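Local coordinates for protein Pgp2 (Campylobacter jejuni subsp. jejuni, PDB 6XJ6) that acts on peptidoglycan, probably as an LD-carboxypeptidase that trims its peptides, and helps give the cell its helical shape, at residues 17-22 with 165-170; 31-36 with 159-164; 56-61 with 137-142. All blocks are in the same frame, centred on the assembly; numbering follows the deposited sequence. Where two conformers were deposited one is given.

Contact 1 (17-22 with 165-170); sequences NISLGY and KIRAKK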
ATOM      1  N   ASN A  17       9.020 -16.237  -2.687  1.00 21.32           N
ATOM      2  CA  ASN A  17       9.476 -15.175  -1.797  1.00 20.79           C
ATOM      3  C   ASN A  17       8.402 -14.096  -1.797  1.00 20.90           C
ATOM      4  O   ASN A  17       8.317 -13.284  -2.722  1.00 19.64           O
ATOM      5  CB  ASN A  17      10.815 -14.619  -2.262  1.00 23.03           C
ATOM      6  CG  ASN A  17      11.360 -13.570  -1.322  1.00 22.16           C
ATOM      7  OD1 ASN A  17      10.624 -13.013  -0.503  1.00 21.43           O
ATOM      8  ND2 ASN A  17      12.647 -13.280  -1.441  1.00 24.59           N
ATOM      9  N   ILE A  18       7.568 -14.107  -0.762  1.00 20.19           N
ATOM     10  CA  ILE A  18       6.489 -13.143  -0.615  1.00 18.72           C
ATOM     11  C   ILE A  18       6.826 -12.079   0.429  1.00 19.43           C
ATOM     12  O   ILE A  18       5.943 -11.345   0.877  1.00 19.20           O
ATOM     13  CB  ILE A  18       5.141 -13.826  -0.335  1.00 20.18           C
ATOM     14  CG1 ILE A  18       5.233 -14.856   0.803  1.00 22.10           C
ATOM     15  CG2 ILE A  18       4.645 -14.510  -1.599  1.00 21.01           C
ATOM     16  CD1 ILE A  18       5.573 -14.305   2.173  1.00 23.83           C
ATOM     17  N   SER A  19       8.103 -11.965   0.802  1.00 19.04           N
ATOM     18  CA  SER A  19       8.489 -11.099   1.915  1.00 18.80           C
ATOM     19  C   SER A  19       8.173  -9.629   1.653  1.00 17.95           C
ATOM     20  O   SER A  19       7.967  -8.867   2.606  1.00 18.98           O
ATOM     21  CB  SER A  19       9.978 -11.285   2.220  1.00 20.75           C
ATOM     22  OG  SER A  19      10.785 -10.891   1.124  1.00 20.69           O
ATOM     23  N   LEU A  20       8.164  -9.202   0.390  1.00 18.47           N
ATOM     24  CA  LEU A  20       7.772  -7.840   0.043  1.00 16.95           C
ATOM     25  C   LEU A  20       6.367  -7.775  -0.535  1.00 15.98           C
ATOM     26  O   LEU A  20       5.982  -6.742  -1.100  1.00 15.86           O
ATOM     27  CB  LEU A  20       8.774  -7.220  -0.927  1.00 16.20           C
ATOM     28  CG  LEU A  20      10.203  -7.121  -0.399  1.00 17.87           C
ATOM     29  CD1 LEU A  20      11.120  -6.517  -1.452  1.00 18.85           C
ATOM     30  CD2 LEU A  20      10.270  -6.324   0.903  1.00 18.37           C
ATOM     31  N   GLY A  21       5.595  -8.840  -0.384  1.00 15.06           N
ATOM     32  CA  GLY A  21       4.248  -8.928  -0.907  1.00 15.81           C
ATOM     33  C   GLY A  21       4.086 -10.097  -1.864  1.00 14.97           C
ATOM     34  O   GLY A  21       5.048 -10.700  -2.336  1.00 16.71           O
ATOM     35  N   TYR A  22       2.820 -10.386  -2.149  1.00 15.67           N
ATOM     36  CA  TYR A  22       2.404 -11.428  -3.081  1.00 15.91           C
ATOM     37  C   TYR A  22       1.598 -10.729  -4.168  1.00 16.36           C
ATOM     38  O   TYR A  22       0.562 -10.121  -3.876  1.00 16.97           O
ATOM     39  CB  TYR A  22       1.555 -12.448  -2.322  1.00 17.32           C
ATOM     40  CG  TYR A  22       1.061 -13.667  -3.073  1.00 17.72           C
ATOM     41  CD1 TYR A  22       1.897 -14.412  -3.889  1.00 19.20           C
ATOM     42  CD2 TYR A  22      -0.248 -14.102  -2.909  1.00 19.04           C
ATOM     43  CE1 TYR A  22       1.431 -15.540  -4.544  1.00 21.42           C
ATOM     44  CE2 TYR A  22      -0.722 -15.227  -3.555  1.00 19.83           C
ATOM     45  CZ  TYR A  22       0.120 -15.943  -4.372  1.00 20.04           C
ATOM     46  OH  TYR A  22      -0.356 -17.064  -5.020  1.00 24.69           O
ATOM     47  N   LYS A 165      12.628  -3.719  10.280  1.00 25.95           N
ATOM     48  CA  LYS A 165      12.478  -4.395   9.002  1.00 22.60           C
ATOM     49  C   LYS A 165      11.125  -5.094   8.992  1.00 21.86           C
ATOM     50  O   LYS A 165      10.856  -5.949   9.845  1.00 26.60           O
ATOM     51  CB  LYS A 165      13.618  -5.402   8.872  1.00 25.93           C
ATOM     52  CG  LYS A 165      13.617  -6.272   7.636  1.00 32.48           C
ATOM     53  CD  LYS A 165      14.869  -7.155   7.656  1.00 38.72           C
ATOM     54  CE  LYS A 165      14.884  -8.182   6.545  1.00 45.35           C
ATOM     55  NZ  LYS A 165      16.124  -9.011   6.599  1.00 53.25           N
ATOM     56  N   ILE A 166      10.275  -4.717   8.043  1.00 19.83           N
ATOM     57  CA  ILE A 166       8.903  -5.197   7.959  1.00 21.05           C
ATOM     58  C   ILE A 166       8.817  -6.117   6.755  1.00 17.22           C
ATOM     59  O   ILE A 166       9.083  -5.696   5.625  1.00 18.75           O
ATOM     60  CB  ILE A 166       7.909  -4.030   7.844  1.00 19.98           C
ATOM     61  CG1 ILE A 166       8.105  -3.057   9.015  1.00 22.35           C
ATOM     62  CG2 ILE A 166       6.480  -4.534   7.791  1.00 20.80           C
ATOM     63  CD1 ILE A 166       8.078  -3.697  10.380  1.00 25.06           C
ATOM     64  N   ARG A 167       8.484  -7.383   6.994  1.00 20.13           N
ATOM     65  CA  ARG A 167       8.334  -8.333   5.906  1.00 20.18           C
ATOM     66  C   ARG A 167       7.045  -9.118   6.062  1.00 18.74           C
ATOM     67  O   ARG A 167       6.638  -9.464   7.178  1.00 20.95           O
ATOM     68  CB  ARG A 167       9.513  -9.293   5.847  1.00 20.91           C
ATOM     69  CG  ARG A 167      10.851  -8.608   5.602  1.00 22.22           C
ATOM     70  CD  ARG A 167      10.941  -7.963   4.222  1.00 23.08           C
ATOM     71  NE  ARG A 167      12.278  -7.419   3.997  1.00 24.07           N
ATOM     72  CZ  ARG A 167      12.666  -6.192   4.337  1.00 23.08           C
ATOM     73  NH1 ARG A 167      11.816  -5.342   4.900  1.00 21.00           N
ATOM     74  NH2 ARG A 167      13.913  -5.806   4.103  1.00 26.24           N
ATOM     75  N   ALA A 168       6.408  -9.387   4.927  1.00 17.39           N
ATOM     76  CA  ALA A 168       5.219 -10.219   4.915  1.00 18.32           C
ATOM     77  C   ALA A 168       5.576 -11.653   5.280  1.00 21.74           C
ATOM     78  O   ALA A 168       6.703 -12.119   5.064  1.00 24.17           O
ATOM     79  CB  ALA A 168       4.571 -10.188   3.537  1.00 17.57           C
ATOM     80  N   LYS A 169       4.597 -12.355   5.842  1.00 21.26           N
ATOM     81  CA  LYS A 169       4.743 -13.748   6.229  1.00 23.27           C
ATOM     82  C   LYS A 169       3.731 -14.582   5.457  1.00 24.03           C
ATOM     83  O   LYS A 169       2.595 -14.155   5.241  1.00 23.60           O
ATOM     84  CB  LYS A 169       4.539 -13.925   7.743  1.00 26.93           C
ATOM     85  CG  LYS A 169       5.466 -13.058   8.599  1.00 37.11           C
ATOM     86  CD  LYS A 169       6.938 -13.391   8.370  1.00 48.65           C
ATOM     87  CE  LYS A 169       7.854 -12.274   8.847  1.00 55.19           C
ATOM     88  NZ  LYS A 169       9.272 -12.530   8.463  1.00 62.31           N
ATOM     89  N   LYS A 170       4.157 -15.775   5.040  1.00 21.11           N
ATOM     90  CA  LYS A 170       3.310 -16.616   4.202  1.00 20.32           C
ATOM     91  C   LYS A 170       1.992 -16.944   4.896  1.00 18.26           C
ATOM     92  O   LYS A 170       0.924 -16.897   4.271  1.00 19.00           O
ATOM     93  CB  LYS A 170       4.079 -17.884   3.827  1.00 22.95           C
ATOM     94  CG  LYS A 170       3.297 -18.912   3.046  1.00 27.74           C
ATOM     95  CD  LYS A 170       4.188 -20.110   2.710  1.00 29.39           C
ATOM     96  CE  LYS A 170       3.432 -21.257   2.026  1.00 30.44           C
ATOM     97  NZ  LYS A 170       4.287 -22.468   1.902  1.00 34.38           N
TER
HETATM   98  O   HOH W   1      13.058  -9.526   1.861  1.00 26.11           O

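Contact 2 (31-36 with 159-164); sequences LTNKTD and MTEEKE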
ATOM      1  N   LEU A  31      12.068   0.048  -1.726  1.00 14.85           N
ATOM      2  CA  LEU A  31      12.103  -0.153  -0.285  1.00 14.97           C
ATOM      3  C   LEU A  31      13.103   0.824   0.315  1.00 14.48           C
ATOM      4  O   LEU A  31      14.299   0.762   0.005  1.00 16.47           O
ATOM      5  CB  LEU A  31      12.496  -1.596   0.045  1.00 16.64           C
ATOM      6  CG  LEU A  31      12.648  -1.967   1.526  1.00 17.80           C
ATOM      7  CD1 LEU A  31      11.309  -1.839   2.241  1.00 19.32           C
ATOM      8  CD2 LEU A  31      13.238  -3.374   1.697  1.00 21.68           C
ATOM      9  N   THR A  32      12.612   1.723   1.169  1.00 15.91           N
ATOM     10  CA  THR A  32      13.444   2.691   1.869  1.00 16.06           C
ATOM     11  C   THR A  32      13.330   2.457   3.367  1.00 16.69           C
ATOM     12  O   THR A  32      12.229   2.256   3.889  1.00 16.81           O
ATOM     13  CB  THR A  32      12.980   4.128   1.555  1.00 16.84           C
ATOM     14  OG1 THR A  32      13.038   4.361   0.146  1.00 17.89           O
ATOM     15  CG2 THR A  32      13.856   5.158   2.249  1.00 17.10           C
ATOM     16  N   ASN A  33      14.465   2.509   4.061  1.00 17.26           N
ATOM     17  CA  ASN A  33      14.491   2.465   5.518  1.00 17.57           C
ATOM     18  C   ASN A  33      15.035   3.792   6.032  1.00 17.70           C
ATOM     19  O   ASN A  33      16.183   4.150   5.745  1.00 18.81           O
ATOM     20  CB  ASN A  33      15.343   1.299   6.020  1.00 17.89           C
ATOM     21  CG  ASN A  33      15.270   1.135   7.529  1.00 19.00           C
ATOM     22  OD1 ASN A  33      15.810   1.947   8.282  1.00 20.79           O
ATOM     23  ND2 ASN A  33      14.589   0.091   7.975  1.00 20.92           N
ATOM     24  N   LYS A  34      14.208   4.525   6.785  1.00 17.10           N
ATOM     25  CA  LYS A  34      14.593   5.865   7.222  1.00 16.57           C
ATOM     26  C   LYS A  34      15.706   5.864   8.262  1.00 19.87           C
ATOM     27  O   LYS A  34      16.381   6.886   8.413  1.00 21.83           O
ATOM     28  CB  LYS A  34      13.385   6.603   7.792  1.00 17.55           C
ATOM     29  CG  LYS A  34      12.364   7.026   6.748  1.00 18.00           C
ATOM     30  CD  LYS A  34      11.054   7.441   7.394  1.00 17.97           C
ATOM     31  CE  LYS A  34      11.215   8.672   8.287  1.00 17.89           C
ATOM     32  NZ  LYS A  34       9.941   9.058   8.952  1.00 18.48           N
ATOM     33  N   THR A  35      15.895   4.767   9.000  1.00 21.20           N
ATOM     34  CA  THR A  35      16.996   4.695   9.956  1.00 21.35           C
ATOM     35  C   THR A  35      18.292   4.301   9.259  1.00 20.76           C
ATOM     36  O   THR A  35      19.348   4.896   9.507  1.00 23.55           O
ATOM     37  CB  THR A  35      16.674   3.697  11.077  1.00 21.46           C
ATOM     38  OG1 THR A  35      15.527   4.135  11.816  1.00 23.60           O
ATOM     39  CG2 THR A  35      17.847   3.558  12.036  1.00 24.35           C
ATOM     40  N   ASP A  36      18.229   3.290   8.387  1.00 22.03           N
ATOM     41  CA  ASP A  36      19.426   2.804   7.712  1.00 23.67           C
ATOM     42  C   ASP A  36      19.902   3.758   6.627  1.00 21.84           C
ATOM     43  O   ASP A  36      21.065   3.687   6.216  1.00 25.20           O
ATOM     44  CB  ASP A  36      19.147   1.440   7.078  1.00 26.30           C
ATOM     45  CG  ASP A  36      18.760   0.386   8.094  1.00 30.74           C
ATOM     46  OD1 ASP A  36      19.117   0.536   9.283  1.00 32.71           O
ATOM     47  OD2 ASP A  36      18.105  -0.605   7.697  1.00 32.74           O
ATOM     48  N   MET A 159       7.617   1.286  -0.503  1.00 13.08           N
ATOM     49  CA  MET A 159       7.498   0.713   0.826  1.00 13.88           C
ATOM     50  C   MET A 159       8.543   1.411   1.681  1.00 13.80           C
ATOM     51  O   MET A 159       9.743   1.269   1.439  1.00 15.03           O
ATOM     52  CB  MET A 159       7.737  -0.795   0.754  1.00 15.32           C
ATOM     53  CG  MET A 159       7.674  -1.503   2.080  1.00 14.32           C
ATOM     54  SD  MET A 159       7.790  -3.281   1.841  1.00 16.34           S
ATOM     55  CE  MET A 159       8.041  -3.816   3.525  1.00 18.91           C
ATOM     56  N   THR A 160       8.092   2.203   2.649  1.00 14.57           N
ATOM     57  CA  THR A 160       8.987   2.997   3.475  1.00 14.50           C
ATOM     58  C   THR A 160       8.856   2.584   4.931  1.00 13.85           C
ATOM     59  O   THR A 160       7.767   2.670   5.513  1.00 15.13           O
ATOM     60  CB  THR A 160       8.722   4.484   3.292  1.00 15.79           C
ATOM     61  OG1 THR A 160       8.876   4.784   1.899  1.00 16.04           O
ATOM     62  CG2 THR A 160       9.701   5.310   4.108  1.00 16.34           C
ATOM     63  N   GLU A 161       9.967   2.127   5.493  1.00 13.87           N
ATOM     64  CA  GLU A 161      10.091   1.719   6.881  1.00 14.83           C
ATOM     65  C   GLU A 161      10.690   2.847   7.707  1.00 19.17           C
ATOM     66  O   GLU A 161      11.503   3.639   7.222  1.00 18.74           O
ATOM     67  CB  GLU A 161      11.045   0.525   6.996  1.00 18.32           C
ATOM     68  CG  GLU A 161      10.624  -0.681   6.218  1.00 19.40           C
ATOM     69  CD  GLU A 161      11.673  -1.771   6.197  1.00 19.27           C
ATOM     70  OE1 GLU A 161      12.887  -1.474   6.258  1.00 20.66           O
ATOM     71  OE2 GLU A 161      11.277  -2.951   6.096  1.00 23.08           O
ATOM     72  N   GLU A 162      10.316   2.886   8.985  1.00 17.54           N
ATOM     73  CA  GLU A 162      10.934   3.831   9.906  1.00 18.54           C
ATOM     74  C   GLU A 162      12.251   3.286  10.438  1.00 18.83           C
ATOM     75  O   GLU A 162      13.300   3.923  10.309  1.00 21.21           O
ATOM     76  CB  GLU A 162       9.984   4.112  11.070  1.00 20.32           C
ATOM     77  CG  GLU A 162      10.509   5.086  12.100  1.00 20.21           C
ATOM     78  CD  GLU A 162      10.422   6.528  11.664  1.00 19.75           C
ATOM     79  OE1 GLU A 162      10.903   7.382  12.434  1.00 23.35           O
ATOM     80  OE2 GLU A 162       9.887   6.789  10.571  1.00 20.66           O
ATOM     81  N   LYS A 163      12.207   2.114  11.069  1.00 21.68           N
ATOM     82  CA  LYS A 163      13.392   1.520  11.669  1.00 21.58           C
ATOM     83  C   LYS A 163      13.351   0.011  11.501  1.00 28.86           C
ATOM     84  O   LYS A 163      14.247  -0.574  10.888  1.00 23.18           O
ATOM     85  CB  LYS A 163      13.478   1.871  13.157  1.00 23.23           C
ATOM     86  CG  LYS A 163      14.676   1.282  13.871  1.00 27.00           C
ATOM     87  CD  LYS A 163      14.609   1.564  15.360  1.00 35.18           C
ATOM     88  CE  LYS A 163      15.821   1.012  16.089  1.00 48.68           C
ATOM     89  NZ  LYS A 163      17.055   1.785  15.772  1.00 64.75           N
ATOM     90  N   GLU A 164      12.307  -0.619  12.029  1.00 24.31           N
ATOM     91  CA  GLU A 164      12.206  -2.070  11.977  1.00 25.56           C
ATOM     92  C   GLU A 164      12.031  -2.563  10.546  1.00 22.30           C
ATOM     93  O   GLU A 164      11.390  -1.924   9.706  1.00 21.70           O
ATOM     94  CB  GLU A 164      11.041  -2.560  12.837  1.00 28.13           C
ATOM     95  CG  GLU A 164      11.159  -2.167  14.297  1.00 32.63           C
ATOM     96  CD  GLU A 164      12.441  -2.661  14.938  1.00 42.81           C
ATOM     97  OE1 GLU A 164      12.837  -3.816  14.670  1.00 56.76           O
ATOM     98  OE2 GLU A 164      13.062  -1.890  15.704  1.00 56.02           O
TER
HETATM   99  O   HOH W   2      10.443   3.781  -0.383  1.00 15.15           O
HETATM  100  O   HOH W   3      16.986   0.169  11.388  1.00 39.39           O
HETATM  101  O   HOH W   4      16.578  -2.520   9.732  1.00 64.03           O

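Contact 3 (56-61 with 137-142); sequences KEIITG and IALFNN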
ATOM      1  N   LYS A  56      23.130   3.615  -0.630  1.00 22.92           N
ATOM      2  CA  LYS A  56      23.272   3.844   0.797  1.00 23.46           C
ATOM      3  C   LYS A  56      23.515   5.331   1.048  1.00 24.27           C
ATOM      4  O   LYS A  56      23.792   6.108   0.131  1.00 24.15           O
ATOM      5  CB  LYS A  56      24.398   2.967   1.362  1.00 25.17           C
ATOM      6  CG  LYS A  56      24.182   1.468   1.063  1.00 29.22           C
ATOM      7  CD  LYS A  56      25.238   0.556   1.683  1.00 31.13           C
ATOM      8  CE  LYS A  56      24.939  -0.905   1.358  1.00 33.25           C
ATOM      9  NZ  LYS A  56      26.014  -1.842   1.799  1.00 34.75           N
ATOM     10  N   GLU A  57      23.374   5.727   2.313  1.00 26.83           N
ATOM     11  CA  GLU A  57      23.589   7.116   2.729  1.00 26.87           C
ATOM     12  C   GLU A  57      22.665   8.088   1.985  1.00 24.47           C
ATOM     13  O   GLU A  57      23.066   9.190   1.602  1.00 26.81           O
ATOM     14  CB  GLU A  57      25.066   7.512   2.617  1.00 32.98           C
ATOM     15  CG  GLU A  57      25.979   6.623   3.467  1.00 37.57           C
ATOM     16  CD  GLU A  57      27.454   6.980   3.360  1.00 44.56           C
ATOM     17  OE1 GLU A  57      27.779   8.052   2.811  1.00 46.96           O
ATOM     18  OE2 GLU A  57      28.291   6.177   3.827  1.00 49.19           O
ATOM     19  N   ILE A  58      21.416   7.679   1.783  1.00 22.36           N
ATOM     20  CA  ILE A  58      20.409   8.551   1.185  1.00 21.35           C
ATOM     21  C   ILE A  58      20.038   9.645   2.177  1.00 21.40           C
ATOM     22  O   ILE A  58      20.361   9.559   3.367  1.00 22.54           O
ATOM     23  CB  ILE A  58      19.148   7.766   0.770  1.00 19.50           C
ATOM     24  CG1 ILE A  58      18.334   7.378   2.014  1.00 18.05           C
ATOM     25  CG2 ILE A  58      19.527   6.553  -0.067  1.00 20.61           C
ATOM     26  CD1 ILE A  58      17.111   6.524   1.738  1.00 19.30           C
ATOM     27  N   ILE A  59      19.327  10.662   1.699  1.00 20.31           N
ATOM     28  CA  ILE A  59      18.727  11.682   2.554  1.00 21.44           C
ATOM     29  C   ILE A  59      17.214  11.531   2.485  1.00 20.59           C
ATOM     30  O   ILE A  59      16.613  11.663   1.408  1.00 20.82           O
ATOM     31  CB  ILE A  59      19.160  13.100   2.148  1.00 24.06           C
ATOM     32  CG1 ILE A  59      20.682  13.249   2.232  1.00 27.21           C
ATOM     33  CG2 ILE A  59      18.480  14.144   3.032  1.00 25.32           C
ATOM     34  CD1 ILE A  59      21.263  13.015   3.618  1.00 33.11           C
ATOM     35  N   THR A  60      16.601  11.254   3.629  1.00 19.58           N
ATOM     36  CA  THR A  60      15.156  11.327   3.790  1.00 18.58           C
ATOM     37  C   THR A  60      14.791  12.561   4.604  1.00 19.01           C
ATOM     38  O   THR A  60      15.650  13.305   5.094  1.00 22.05           O
ATOM     39  CB  THR A  60      14.609  10.077   4.490  1.00 17.45           C
ATOM     40  OG1 THR A  60      14.985  10.086   5.874  1.00 19.34           O
ATOM     41  CG2 THR A  60      15.152   8.818   3.847  1.00 19.56           C
ATOM     42  N   GLY A  61      13.488  12.764   4.749  1.00 18.49           N
ATOM     43  CA  GLY A  61      12.977  13.731   5.684  1.00 20.50           C
ATOM     44  C   GLY A  61      13.093  13.218   7.105  1.00 19.29           C
ATOM     45  O   GLY A  61      13.735  12.208   7.399  1.00 20.16           O
ATOM     46  N   ILE A 137      12.644  11.969  -0.633  1.00 15.61           N
ATOM     47  CA  ILE A 137      13.809  11.094  -0.580  1.00 16.73           C
ATOM     48  C   ILE A 137      14.726  11.509  -1.717  1.00 18.82           C
ATOM     49  O   ILE A 137      14.305  11.532  -2.878  1.00 18.55           O
ATOM     50  CB  ILE A 137      13.402   9.620  -0.717  1.00 16.35           C
ATOM     51  CG1 ILE A 137      12.484   9.237   0.442  1.00 18.66           C
ATOM     52  CG2 ILE A 137      14.642   8.724  -0.762  1.00 17.92           C
ATOM     53  CD1 ILE A 137      11.717   7.953   0.208  1.00 17.60           C
ATOM     54  N   ALA A 138      15.971  11.851  -1.386  1.00 17.62           N
ATOM     55  CA  ALA A 138      16.936  12.336  -2.361  1.00 19.43           C
ATOM     56  C   ALA A 138      17.996  11.274  -2.627  1.00 21.69           C
ATOM     57  O   ALA A 138      18.603  10.741  -1.691  1.00 21.83           O
ATOM     58  CB  ALA A 138      17.604  13.619  -1.868  1.00 23.24           C
ATOM     59  N   LEU A 139      18.211  10.986  -3.905  1.00 19.85           N
ATOM     60  CA  LEU A 139      19.280  10.121  -4.373  1.00 18.92           C
ATOM     61  C   LEU A 139      20.299  10.952  -5.137  1.00 22.13           C
ATOM     62  O   LEU A 139      19.954  11.964  -5.749  1.00 21.95           O
ATOM     63  CB  LEU A 139      18.714   9.066  -5.324  1.00 19.77           C
ATOM     64  CG  LEU A 139      17.676   8.132  -4.719  1.00 19.03           C
ATOM     65  CD1 LEU A 139      17.121   7.199  -5.784  1.00 19.79           C
ATOM     66  CD2 LEU A 139      18.291   7.331  -3.585  1.00 21.31           C
ATOM     67  N   PHE A 140      21.558  10.519  -5.106  1.00 22.18           N
ATOM     68  CA  PHE A 140      22.593  11.256  -5.817  1.00 24.16           C
ATOM     69  C   PHE A 140      22.260  11.322  -7.304  1.00 24.53           C
ATOM     70  O   PHE A 140      21.769  10.355  -7.895  1.00 23.36           O
ATOM     71  CB  PHE A 140      23.956  10.598  -5.590  1.00 26.40           C
ATOM     72  CG  PHE A 140      24.452  10.723  -4.178  1.00 30.38           C
ATOM     73  CD1 PHE A 140      24.537  11.967  -3.574  1.00 45.99           C
ATOM     74  CD2 PHE A 140      24.829   9.608  -3.453  1.00 50.56           C
ATOM     75  CE1 PHE A 140      24.991  12.096  -2.277  1.00 54.08           C
ATOM     76  CE2 PHE A 140      25.282   9.733  -2.152  1.00 40.10           C
ATOM     77  CZ  PHE A 140      25.364  10.976  -1.565  1.00 53.73           C
ATOM     78  N   ASN A 141      22.517  12.484  -7.910  1.00 27.79           N
ATOM     79  CA  ASN A 141      22.137  12.680  -9.304  1.00 28.20           C
ATOM     80  C   ASN A 141      22.781  11.642 -10.214  1.00 27.49           C
ATOM     81  O   ASN A 141      22.160  11.201 -11.187  1.00 31.40           O
ATOM     82  CB  ASN A 141      22.495  14.097  -9.754  1.00 28.09           C
ATOM     83  CG  ASN A 141      21.627  15.134  -9.090  1.00 27.40           C
ATOM     84  OD1 ASN A 141      20.553  14.813  -8.583  1.00 26.29           O
ATOM     85  ND2 ASN A 141      22.091  16.379  -9.071  1.00 29.45           N
ATOM     86  N   ASN A 142      24.009  11.224  -9.894  0.51 28.20           N
ATOM     87  CA  ASN A 142      24.733  10.248 -10.700  0.51 33.88           C
ATOM     88  C   ASN A 142      24.181   8.836 -10.565  0.51 33.11           C
ATOM     89  O   ASN A 142      24.659   7.937 -11.269  0.51 28.67           O
ATOM     90  CB  ASN A 142      26.214  10.252 -10.315  0.51 36.42           C
ATOM     91  CG  ASN A 142      26.439   9.931  -8.847  0.51 30.89           C
ATOM     92  OD1 ASN A 142      25.539   9.457  -8.156  0.51 52.49           O
ATOM     93  ND2 ASN A 142      27.649  10.190  -8.367  0.51 44.01           N
TER

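Contact 1 (17-22 with 165-170)
Ala168 N donates to Ser19 O across 2.8 Å, and this backbone bond ties the two loops together. The donor is tilted 33° from the carbonyl plane. The CA-H of Arg167 makes only a lesser contact beside it.

The turn has its own polar bonds. Ile18 to Gly21 form a type I beta turn, closed by Gly21 N to Ile18 O. Asn17 OD1 accepts from Ser19 N, which makes an Asx turn, and also from Ser19 OG at 2.7 Å. The hydroxyl bond is in the carbonyl plane on a lone pair. Ser19 OG sits between the backbone N and the carbonyl carbon (chi1 63°). There it also takes a proton from a water that accepts from Arg167 NE, so the water bridges the segments.

Arg167 bends back at chi2 (-66°). Its NH1 donates to Ile166 O at 2.8 Å and forms a salt bridge with Glu161. Leu20 CD2 lies over one guanidinium face, 3.8 Å from Arg167 NE. Lys165 CG covers the other face, towards the rim.

Ala168 CB packs on the Ile18 carbonyl, 3.2 Å from Ile18 O, which Gly21 N already holds. Ile18 CD1 packs on the backbone where helix 170-188 starts, 3.5 Å from Lys170 N.

Tyr22 pairs with Ile238 in the sheet of the NTF2-like part, and Lys169 N bonds to Tyr250 OH. The contact thus lies at the domain junction. Its chemistry implies a join of one direct backbone bond and one water bridge, with Ile18, Leu20 and Arg167 packed around them.

Contact 2 (31-36 with 159-164)
Lys34 NZ forms a salt bridge with Glu162 OE2 at 2.8 Å, on the syn lone pair of the carboxylate. The lysine chain bends at chi3 (64°) to bring NZ there. NZ also donates to the carbonyls of Leu62 and Thr74, while Glu162 OE1 accepts from Gly64 N.

Asn33 ND2 bridges two acceptors, Glu161 OE1 at 2.9 Å and Lys163 O at 3.0 Å. Both lie close to its amide plane. The carboxylate stands almost perpendicular to that plane (89°). ND2 comes on its anti side but 32° out of the carboxylate plane, and it meets Lys163 O from above the carbonyl plane. Glu161 OE2 pairs with Arg167. Asn33 OD1 accepts from Asp36 N, an Asx motif, so both ends of the amide are used. Thr35 OG1 donates to Glu162 O at 2.7 Å.

The backbone ladder follows: Thr32 N to Met159 O, Glu161 N to Thr32 O, and Lys34 N to Glu161 O. A water joins Thr32 OG1 and Thr160 OG1.

Leu31 and Met159 lie side by side, with Leu31 CD1 3.7 Å from Met159 CG. Past the strand end, Lys34 CG meets Thr160 CG2 at 4.1 Å, on the side of Thr32 and Thr160.

This is a parallel strand pair in the mixed sheet of the YkuD-type catalytic domain.

Contact 3 (56-61 with 137-142)
Ile137 opens a short strand that follows the predicted nucleophile Cys136 in the L,D-transpeptidase (YkuD) fold. Its CG2 meets Ile58 CD1 at 4.1 Å, and the two side chains are skewed against each other. Its CA-H points at Ile59 O. Leu39 and Thr32 of the five-strand sheet also pack on this isoleucine, so it faces the interior.

Ala138 makes the one bridge of the contact, an antiparallel hydrogen-bonded pair with Ile59. Ala138 N donates to Ile59 O at 2.9 Å, nearly straight at 174°. The return bond, from Ile59 N to Ala138 O, is weak at 3.5 Å. Ala138 CB lies 4.3 Å from Ile59 CB. The Ala138 side chain is also about 4 Å from that of His119, the predicted proton donor/acceptor. The bridge therefore lies beside the probable active site.

Leu139 is buried, and its side chain runs alongside Ile58, with Leu139 CD2 3.8 Å from Ile58 CG2. In Ile58, CG1 is between the backbone N and the carbonyl carbon (chi1 74°), which leaves CG2 beside the backbone N and facing the leucine. Phe53 and Gln55 of strand 48-56 also touch Leu139.

Phe140 is at the exposed margin. Its N bonds to Gln55 OE1, and its ring meets that of Tyr121 with the planes about 20° apart. Across the contact, Phe140 CZ comes to 4.3 Å from Glu57 O.

Overall arrangement
Along the chain, contact 1 encloses contact 2, which in turn encloses contact 3. Contacts 1 and 2 have centres 15 Å apart and share the linker that leaves strand 156-161. They touch where Ile166 and Arg167 meet Met159, Glu161 and Leu31. Contacts 2 and 3 have centres 13 Å apart. They meet where Thr32 packs on Ile58, Ile137 and Thr60, which joins the five-strand sheet to the region of the predicted active site. Contacts 1 and 3 do not touch; their nearest atoms are about 12 Å apart. The series runs from the probable catalytic centre, through the sheet, to helix 170-188, which leads into or belongs to the NTF2-like part. That accessory domain has a pocket that binds peptidoglycan and directs cell shape.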